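Local coordinates for RNA polymerase sigma factor (Bartonella quintana, PDB 5UXX), which probably acts as an ECF-type sigma-70 factor that binds promoter DNA and directs RNA polymerase to the start sites of selected genes, at residues Q10-V15 / A59-I64; P17-F22 / D35-T40; I122-S127 / E132-I137. One frame throughout, in Å; residues are numbered along the deposited sequence.

Interaction 1 (Q10-V15 / A59-I64); sequences QELLLV and AWLFTI
L12 and V15, one turn apart on helix 7-26, close on L61 of helix 57-81 in a purely apolar contact. The axes of the two short segments come within 11.5 Å and are inclined by 69°, a wide spacing that leaves the branched side chains to bridge the gap. L61 contributes the largest share: its chain is extended (chi2 170°), which carries CD1 to the far end, where it meets both leucine and valine. On the leucine side, L12 CD2 lies 3.7 Å from L61 CD1 and 3.9 Å from L61 CD2, so one methyl of L12 rests against both branches of L61. On the valine side, L61 CD1 is 3.7 Å from V15 CG1 and 3.9 Å from V15 CB, lying against the isopropyl group as a whole. The one aromatic contact uses the same valine methyl. V15 CG1, anti to the backbone N (chi1 -178°), reaches the edge of the F62 ring near its plane, 4.2 Å from CE1. Within helix 57-81, T63 N donates to A59 O over 3.0 Å as part of the regular helix. Around the contact, L41 and W45 of helix 33-46 pack on L12 and A44 packs on L61, while F129 meets F62 edge-to-face. L12 and F62 also touch the other protein of the assembly. Such leucine and valine packing between the first and third helices, completed by the second, belongs to the all-helical bundle of sigma-70 region 2.

Interaction 2 (P17-F22 / D35-T40); sequences PALRAF and DLVQDT
R20, whose backbone meets V37, ends in a guanidinium group that leads away from 35-40 to a salt bridge between NE and E34, one residue before that segment; NH2 forms another with an acidic side chain of another protein chain, and NH1 bonds to the backbone of that chain. The ring of F22 stacks with F62 of helix 57-81 and touches E119, I122 and L123 of helix 115-125. Neither plane lies against 35-40, so the contact itself is aliphatic. It joins the first two helices of the sigma-70 region 2 bundle, whose N-to-C directions here differ by 130° and whose segment axes pass 9.4 Å apart. The backbones come nearest at R20 and V37: V37 CG2 sits 3.7 Å from R20 CA and 4.2 Å from R20 CB, a methyl pressed on the root of the side chain rather than on its charged end. The extended arginine chain, with CG anti to the backbone N (chi1 175°), then runs on past the valine to its acidic partners. One turn further along 35-40, L19 and T40 meet tip to tip, with L19 CD2 4.0 Å from T40 CG2. The same leucine methyl stands 4.3 Å from V37 CG1, so L19 touches residues one turn apart, V37 and T40. L65 and F62 of helix 57-81 cover L19, and L65 also covers T40. The methyl of T40 can face this apolar cluster because its hydroxyl turns back on its own helix: OG1 donates to L36 O over 2.8 Å, from the face of that carbonyl opposite to T40 N.

Interaction 3 (I122-S127 / E132-I137); sequences ILIGAS and EDAAAI
A134 packs against L123 and I124, pairing the end of helix 115-125 with helix 131-138. The apolar contacts fall into two groups, one around A134 and one between L123 and I137; the CA atoms of L123 and A134 are 6.2 Å apart. In the first, the A134 methyl is met by I124: CD1 comes to 3.6 Å from A134 CB, folded round to it by a chi2 of -65°. L123 CB adds a contact at 4.2 Å with the same A134 CB, so the A134 methyl touches both larger side chains. In the second, L123 and I137 meet tip to tip through two methyl pairs: L123 CD1 to I137 CG2 at 4.0 Å and L123 CD2 to I137 CD1 at 4.1 Å. The hydrogen bonds belong to the turn rather than to the interface. As helix 115-125 ends, I122 O accepts from A126 N over 3.0 Å and from S127 N over 2.7 Å, while L123 bonds through its backbone to F129, tying the loop to the helix. Beyond the pair, I145 and V149 of helix 142-159 cover I124, F62 and F22 reach L123, and S127 OG bonds to an aromatic side chain of another protein chain. Both segments lie in sigma-70 region 4, of the helix-turn-helix class, where helices 131-138 and 142-159 are probably the DNA-binding pair. With aliphatic carbons alone across the interface, the small A134 is consistent with the close backbones, and burial of L123, I124 and I137 probably accounts for the stability.

Overall arrangement
All three contacts are buried and apolar, interaction 1 adding the edge of an aromatic ring, but they join different pairs of helices. Interactions 1 and 2 both use helix 7-26, which packs on helix 57-81 in one and on helix 33-46 in the other; their centres are about 9 Å apart within region 2. Interaction 3 lies in region 4, about 14 Å from interaction 1 and 16 Å from interaction 2, centre to centre. F62 and F22 connect the two regions: F62 CD2 lies 3.8 Å from L123 CD2 and F22 CE1 3.6 Å from L123 CD2. Interaction 2 alone carries a charge beside its apolar core, at R20, whereas interaction 3 relies on alanine for closeness and interaction 1 on long branches.

Interaction 1 (Q10-V15 / A59-I64)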
loop_
_atom_site.group_PDB
_atom_site.type_symbol
_atom_site.label_atom_id
_atom_site.label_comp_id
_atom_site.label_asym_id
_atom_site.label_seq_id
_atom_site.Cartn_x
_atom_site.Cartn_y
_atom_site.Cartn_z
ATOM N N GLN A 10 -9.302 -6.224 -16.956
ATOM C CA GLN A 10 -10.432 -5.564 -16.315
ATOM C C GLN A 10 -10.397 -5.738 -14.800
ATOM O O GLN A 10 -10.822 -4.854 -14.056
ATOM C CB GLN A 10 -11.748 -6.099 -16.882
ATOM C CG GLN A 10 -11.975 -5.725 -18.340
ATOM C CD GLN A 10 -13.328 -6.166 -18.856
ATOM O OE1 GLN A 10 -13.635 -7.358 -18.887
ATOM N NE2 GLN A 10 -14.146 -5.206 -19.269
ATOM N N GLU A 11 -9.887 -6.880 -14.348
ATOM C CA GLU A 11 -9.709 -7.123 -12.921
ATOM C C GLU A 11 -8.649 -6.193 -12.335
ATOM O O GLU A 11 -8.786 -5.717 -11.208
ATOM C CB GLU A 11 -9.326 -8.584 -12.665
ATOM C CG GLU A 11 -10.431 -9.595 -12.957
ATOM C CD GLU A 11 -11.467 -9.695 -11.847
ATOM O OE1 GLU A 11 -12.114 -10.758 -11.737
ATOM O OE2 GLU A 11 -11.644 -8.718 -11.090
ATOM N N LEU A 12 -7.596 -5.940 -13.108
ATOM C CA LEU A 12 -6.528 -5.038 -12.691
ATOM C C LEU A 12 -7.026 -3.610 -12.499
ATOM O O LEU A 12 -6.676 -2.953 -11.518
ATOM C CB LEU A 12 -5.387 -5.049 -13.709
ATOM C CG LEU A 12 -4.445 -6.250 -13.647
ATOM C CD1 LEU A 12 -3.422 -6.176 -14.763
ATOM C CD2 LEU A 12 -3.759 -6.307 -12.293
ATOM N N LEU A 13 -7.834 -3.138 -13.442
ATOM C CA LEU A 13 -8.381 -1.785 -13.390
ATOM C C LEU A 13 -9.181 -1.541 -12.113
ATOM O O LEU A 13 -9.238 -0.417 -11.615
ATOM C CB LEU A 13 -9.252 -1.520 -14.619
ATOM C CG LEU A 13 -8.490 -1.369 -15.938
ATOM C CD1 LEU A 13 -9.436 -1.438 -17.124
ATOM C CD2 LEU A 13 -7.709 -0.063 -15.951
ATOM N N LEU A 14 -9.801 -2.595 -11.588
ATOM C CA LEU A 14 -10.537 -2.498 -10.333
ATOM C C LEU A 14 -9.603 -2.314 -9.140
ATOM O O LEU A 14 -9.907 -1.565 -8.211
ATOM C CB LEU A 14 -11.398 -3.744 -10.113
ATOM C CG LEU A 14 -12.650 -3.935 -10.968
ATOM C CD1 LEU A 14 -13.511 -5.043 -10.377
ATOM C CD2 LEU A 14 -13.437 -2.639 -11.086
ATOM N N VAL A 15 -8.467 -3.003 -9.172
ATOM C CA VAL A 15 -7.557 -3.043 -8.033
ATOM C C VAL A 15 -6.518 -1.922 -8.106
ATOM O O VAL A 15 -5.987 -1.480 -7.085
ATOM C CB VAL A 15 -6.838 -4.413 -7.959
ATOM C CG1 VAL A 15 -5.925 -4.492 -6.743
ATOM C CG2 VAL A 15 -7.858 -5.537 -7.919
ATOM N N ALA A 59 -4.850 -9.509 -2.795
ATOM C CA ALA A 59 -3.765 -9.927 -1.915
ATOM C C ALA A 59 -2.561 -10.401 -2.723
ATOM O O ALA A 59 -1.413 -10.185 -2.333
ATOM C CB ALA A 59 -4.237 -11.024 -0.975
ATOM N N TRP A 60 -2.836 -11.051 -3.849
ATOM C CA TRP A 60 -1.788 -11.525 -4.746
ATOM C C TRP A 60 -1.009 -10.349 -5.328
ATOM O O TRP A 60 0.220 -10.378 -5.402
ATOM C CB TRP A 60 -2.393 -12.374 -5.867
ATOM C CG TRP A 60 -1.383 -13.013 -6.770
ATOM C CD1 TRP A 60 -0.596 -14.090 -6.486
ATOM C CD2 TRP A 60 -1.058 -12.623 -8.111
ATOM N NE1 TRP A 60 0.202 -14.392 -7.562
ATOM C CE2 TRP A 60 -0.063 -13.507 -8.574
ATOM C CE3 TRP A 60 -1.510 -11.611 -8.964
ATOM C CZ2 TRP A 60 0.489 -13.410 -9.850
ATOM C CZ3 TRP A 60 -0.962 -11.516 -10.231
ATOM C CH2 TRP A 60 0.027 -12.410 -10.662
ATOM N N LEU A 61 -1.737 -9.313 -5.735
ATOM C CA LEU A 61 -1.134 -8.122 -6.323
ATOM C C LEU A 61 -0.362 -7.313 -5.285
ATOM O O LEU A 61 0.738 -6.832 -5.556
ATOM C CB LEU A 61 -2.210 -7.251 -6.975
ATOM C CG LEU A 61 -2.857 -7.838 -8.231
ATOM C CD1 LEU A 61 -4.063 -7.019 -8.656
ATOM C CD2 LEU A 61 -1.843 -7.921 -9.358
ATOM N N PHE A 62 -0.947 -7.163 -4.100
ATOM C CA PHE A 62 -0.313 -6.422 -3.015
ATOM C C PHE A 62 0.982 -7.092 -2.568
ATOM O O PHE A 62 1.940 -6.419 -2.190
ATOM C CB PHE A 62 -1.266 -6.282 -1.827
ATOM C CG PHE A 62 -2.195 -5.100 -1.924
ATOM C CD1 PHE A 62 -2.921 -4.858 -3.079
ATOM C CD2 PHE A 62 -2.346 -4.236 -0.851
ATOM C CE1 PHE A 62 -3.776 -3.773 -3.165
ATOM C CE2 PHE A 62 -3.200 -3.150 -0.930
ATOM C CZ PHE A 62 -3.915 -2.918 -2.088
ATOM N N THR A 63 1.002 -8.421 -2.612
ATOM C CA THR A 63 2.186 -9.189 -2.249
ATOM C C THR A 63 3.353 -8.876 -3.183
ATOM O O THR A 63 4.491 -8.718 -2.740
ATOM C CB THR A 63 1.907 -10.704 -2.278
ATOM O OG1 THR A 63 0.802 -11.004 -1.417
ATOM C CG2 THR A 63 3.130 -11.485 -1.818
ATOM N N ILE A 64 3.062 -8.789 -4.478
ATOM C CA ILE A 64 4.083 -8.467 -5.469
ATOM C C ILE A 64 4.659 -7.072 -5.238
ATOM O O ILE A 64 5.877 -6.885 -5.262
ATOM C CB ILE A 64 3.520 -8.552 -6.901
ATOM C CG1 ILE A 64 3.105 -9.990 -7.223
ATOM C CG2 ILE A 64 4.543 -8.054 -7.911
ATOM C CD1 ILE A 64 2.438 -10.147 -8.573
#

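Interaction 2 (P17-F22 / D35-T40)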
loop_
_atom_site.group_PDB
_atom_site.type_symbol
_atom_site.label_atom_id
_atom_site.label_comp_id
_atom_site.label_asym_id
_atom_site.label_seq_id
_atom_site.Cartn_x
_atom_site.Cartn_y
_atom_site.Cartn_z
ATOM N N PRO A 17 -6.407 1.381 -8.469
ATOM C CA PRO A 17 -6.398 2.556 -7.585
ATOM C C PRO A 17 -5.967 2.243 -6.152
ATOM O O PRO A 17 -5.232 3.025 -5.552
ATOM C CB PRO A 17 -7.857 3.023 -7.610
ATOM C CG PRO A 17 -8.392 2.516 -8.890
ATOM C CD PRO A 17 -7.732 1.188 -9.089
ATOM N N ALA A 18 -6.425 1.116 -5.616
ATOM C CA ALA A 18 -6.059 0.717 -4.262
ATOM C C ALA A 18 -4.594 0.306 -4.206
ATOM O O ALA A 18 -3.913 0.526 -3.203
ATOM C CB ALA A 18 -6.949 -0.417 -3.781
ATOM N N LEU A 19 -4.120 -0.301 -5.289
ATOM C CA LEU A 19 -2.727 -0.709 -5.403
ATOM C C LEU A 19 -1.800 0.502 -5.344
ATOM O O LEU A 19 -0.745 0.460 -4.710
ATOM C CB LEU A 19 -2.504 -1.484 -6.703
ATOM C CG LEU A 19 -1.147 -2.164 -6.873
ATOM C CD1 LEU A 19 -0.976 -3.281 -5.852
ATOM C CD2 LEU A 19 -0.988 -2.696 -8.288
ATOM N N ARG A 20 -2.203 1.579 -6.011
ATOM C CA ARG A 20 -1.436 2.818 -6.011
ATOM C C ARG A 20 -1.430 3.468 -4.630
ATOM O O ARG A 20 -0.405 3.981 -4.180
ATOM C CB ARG A 20 -1.995 3.793 -7.050
ATOM C CG ARG A 20 -1.326 5.159 -7.044
ATOM C CD ARG A 20 -1.890 6.055 -8.134
ATOM N NE ARG A 20 -1.447 7.438 -7.992
ATOM C CZ ARG A 20 -2.059 8.343 -7.236
ATOM N NH1 ARG A 20 -3.146 8.015 -6.553
ATOM N NH2 ARG A 20 -1.585 9.579 -7.164
ATOM N N ALA A 21 -2.582 3.444 -3.964
ATOM C CA ALA A 21 -2.707 3.999 -2.620
ATOM C C ALA A 21 -1.825 3.241 -1.634
ATOM O O ALA A 21 -1.269 3.826 -0.704
ATOM C CB ALA A 21 -4.158 3.968 -2.164
ATOM N N PHE A 22 -1.707 1.935 -1.847
ATOM C CA PHE A 22 -0.864 1.087 -1.015
ATOM C C PHE A 22 0.605 1.456 -1.179
ATOM O O PHE A 22 1.352 1.515 -0.202
ATOM C CB PHE A 22 -1.085 -0.387 -1.363
ATOM C CG PHE A 22 -0.294 -1.340 -0.513
ATOM C CD1 PHE A 22 -0.385 -1.298 0.869
ATOM C CD2 PHE A 22 0.530 -2.289 -1.097
ATOM C CE1 PHE A 22 0.339 -2.177 1.653
ATOM C CE2 PHE A 22 1.257 -3.172 -0.318
ATOM C CZ PHE A 22 1.160 -3.117 1.060
ATOM N N ASP A 35 6.509 4.605 -9.734
ATOM C CA ASP A 35 7.285 3.599 -10.459
ATOM C C ASP A 35 7.089 2.207 -9.870
ATOM O O ASP A 35 7.146 1.205 -10.584
ATOM C CB ASP A 35 8.770 3.963 -10.459
ATOM C CG ASP A 35 9.081 5.136 -11.366
ATOM O OD1 ASP A 35 8.241 5.457 -12.232
ATOM O OD2 ASP A 35 10.165 5.738 -11.210
ATOM N N LEU A 36 6.871 2.160 -8.560
ATOM C CA LEU A 36 6.634 0.907 -7.853
ATOM C C LEU A 36 5.386 0.201 -8.373
ATOM O O LEU A 36 5.374 -1.019 -8.536
ATOM C CB LEU A 36 6.509 1.168 -6.353
ATOM C CG LEU A 36 6.469 -0.044 -5.422
ATOM C CD1 LEU A 36 7.694 -0.917 -5.624
ATOM C CD2 LEU A 36 6.362 0.413 -3.979
ATOM N N VAL A 37 4.337 0.976 -8.629
ATOM C CA VAL A 37 3.101 0.437 -9.184
ATOM C C VAL A 37 3.334 -0.090 -10.597
ATOM O O VAL A 37 2.864 -1.171 -10.954
ATOM C CB VAL A 37 1.988 1.501 -9.213
ATOM C CG1 VAL A 37 0.717 0.924 -9.816
ATOM C CG2 VAL A 37 1.722 2.025 -7.813
ATOM N N GLN A 38 4.062 0.688 -11.392
ATOM C CA GLN A 38 4.395 0.313 -12.762
ATOM C C GLN A 38 5.113 -1.034 -12.822
ATOM O O GLN A 38 4.752 -1.904 -13.614
ATOM C CB GLN A 38 5.253 1.400 -13.414
ATOM C CG GLN A 38 5.333 1.305 -14.926
ATOM C CD GLN A 38 5.946 2.539 -15.556
ATOM O OE1 GLN A 38 5.247 3.506 -15.861
ATOM N NE2 GLN A 38 7.258 2.513 -15.757
ATOM N N ASP A 39 6.132 -1.197 -11.982
ATOM C CA ASP A 39 6.896 -2.440 -11.935
ATOM C C ASP A 39 6.025 -3.612 -11.493
ATOM O O ASP A 39 6.189 -4.732 -11.973
ATOM C CB ASP A 39 8.096 -2.299 -10.995
ATOM C CG ASP A 39 9.127 -1.311 -11.506
ATOM O OD1 ASP A 39 9.123 -1.018 -12.721
ATOM O OD2 ASP A 39 9.944 -0.830 -10.694
ATOM N N THR A 40 5.099 -3.344 -10.579
ATOM C CA THR A 40 4.194 -4.372 -10.077
ATOM C C THR A 40 3.268 -4.861 -11.185
ATOM O O THR A 40 3.032 -6.061 -11.328
ATOM C CB THR A 40 3.353 -3.853 -8.895
ATOM O OG1 THR A 40 4.220 -3.487 -7.816
ATOM C CG2 THR A 40 2.381 -4.923 -8.418
#

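Interaction 3 (I122-S127 / E132-I137)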
loop_
_atom_site.group_PDB
_atom_site.type_symbol
_atom_site.label_atom_id
_atom_site.label_comp_id
_atom_site.label_asym_id
_atom_site.label_seq_id
_atom_site.Cartn_x
_atom_site.Cartn_y
_atom_site.Cartn_z
ATOM N N ILE A 122 -2.024 -0.394 7.480
ATOM C CA ILE A 122 -2.540 -0.046 6.159
ATOM C C ILE A 122 -3.332 -1.210 5.568
ATOM O O ILE A 122 -4.437 -1.025 5.060
ATOM C CB ILE A 122 -1.406 0.355 5.192
ATOM C CG1 ILE A 122 -0.827 1.714 5.589
ATOM C CG2 ILE A 122 -1.916 0.419 3.762
ATOM C CD1 ILE A 122 -1.853 2.827 5.625
ATOM N N LEU A 123 -2.761 -2.409 5.642
ATOM C CA LEU A 123 -3.407 -3.606 5.111
ATOM C C LEU A 123 -4.733 -3.890 5.808
ATOM O O LEU A 123 -5.724 -4.231 5.163
ATOM C CB LEU A 123 -2.483 -4.819 5.244
ATOM C CG LEU A 123 -1.264 -4.871 4.320
ATOM C CD1 LEU A 123 -0.393 -6.065 4.667
ATOM C CD2 LEU A 123 -1.694 -4.926 2.864
ATOM N N ILE A 124 -4.744 -3.743 7.128
ATOM C CA ILE A 124 -5.927 -4.049 7.925
ATOM C C ILE A 124 -6.887 -2.864 8.018
ATOM O O ILE A 124 -8.091 -3.012 7.807
ATOM C CB ILE A 124 -5.531 -4.486 9.351
ATOM C CG1 ILE A 124 -4.777 -5.814 9.307
ATOM C CG2 ILE A 124 -6.761 -4.611 10.236
ATOM C CD1 ILE A 124 -5.619 -6.974 8.819
ATOM N N GLY A 125 -6.349 -1.691 8.326
ATOM C CA GLY A 125 -7.168 -0.518 8.574
ATOM C C GLY A 125 -7.610 0.246 7.342
ATOM O O GLY A 125 -8.548 1.039 7.411
ATOM N N ALA A 126 -6.948 0.014 6.212
ATOM C CA ALA A 126 -7.238 0.786 5.008
ATOM C C ALA A 126 -7.506 -0.078 3.776
ATOM O O ALA A 126 -8.384 0.239 2.974
ATOM C CB ALA A 126 -6.094 1.748 4.725
ATOM N N SER A 127 -6.753 -1.162 3.625
ATOM C CA SER A 127 -6.833 -1.974 2.414
ATOM C C SER A 127 -7.967 -2.996 2.466
ATOM O O SER A 127 -8.325 -3.588 1.447
ATOM C CB SER A 127 -5.501 -2.684 2.166
ATOM O OG SER A 127 -4.438 -1.750 2.094
ATOM N N GLU A 132 -6.145 -12.964 8.411
ATOM C CA GLU A 132 -5.610 -14.130 7.721
ATOM C C GLU A 132 -4.845 -13.735 6.458
ATOM O O GLU A 132 -3.706 -14.156 6.254
ATOM C CB GLU A 132 -6.741 -15.099 7.367
ATOM C CG GLU A 132 -6.276 -16.495 6.999
ATOM C CD GLU A 132 -5.839 -17.298 8.209
ATOM O OE1 GLU A 132 -6.688 -17.559 9.087
ATOM O OE2 GLU A 132 -4.647 -17.663 8.285
ATOM N N ASP A 133 -5.477 -12.923 5.617
ATOM C CA ASP A 133 -4.884 -12.516 4.348
ATOM C C ASP A 133 -3.693 -11.579 4.536
ATOM O O ASP A 133 -2.699 -11.680 3.818
ATOM C CB ASP A 133 -5.935 -11.845 3.459
ATOM C CG ASP A 133 -6.851 -12.848 2.785
ATOM O OD1 ASP A 133 -6.405 -13.987 2.534
ATOM O OD2 ASP A 133 -8.017 -12.498 2.505
ATOM N N ALA A 134 -3.797 -10.672 5.501
ATOM C CA ALA A 134 -2.712 -9.744 5.795
ATOM C C ALA A 134 -1.483 -10.489 6.307
ATOM O O ALA A 134 -0.348 -10.106 6.022
ATOM C CB ALA A 134 -3.159 -8.706 6.807
ATOM N N ALA A 135 -1.720 -11.556 7.063
ATOM C CA ALA A 135 -0.640 -12.389 7.576
ATOM C C ALA A 135 0.080 -13.103 6.437
ATOM O O ALA A 135 1.305 -13.220 6.440
ATOM C CB ALA A 135 -1.175 -13.395 8.582
ATOM N N ALA A 136 -0.693 -13.580 5.466
ATOM C CA ALA A 136 -0.138 -14.252 4.297
ATOM C C ALA A 136 0.714 -13.297 3.468
ATOM O O ALA A 136 1.774 -13.673 2.969
ATOM C CB ALA A 136 -1.250 -14.844 3.446
ATOM N N ILE A 137 0.240 -12.063 3.323
ATOM C CA ILE A 137 0.965 -11.038 2.582
ATOM C C ILE A 137 2.313 -10.729 3.230
ATOM O O ILE A 137 3.336 -10.654 2.551
ATOM C CB ILE A 137 0.143 -9.735 2.472
ATOM C CG1 ILE A 137 -1.101 -9.959 1.612
ATOM C CG2 ILE A 137 0.988 -8.610 1.891
ATOM C CD1 ILE A 137 -2.051 -8.781 1.594
#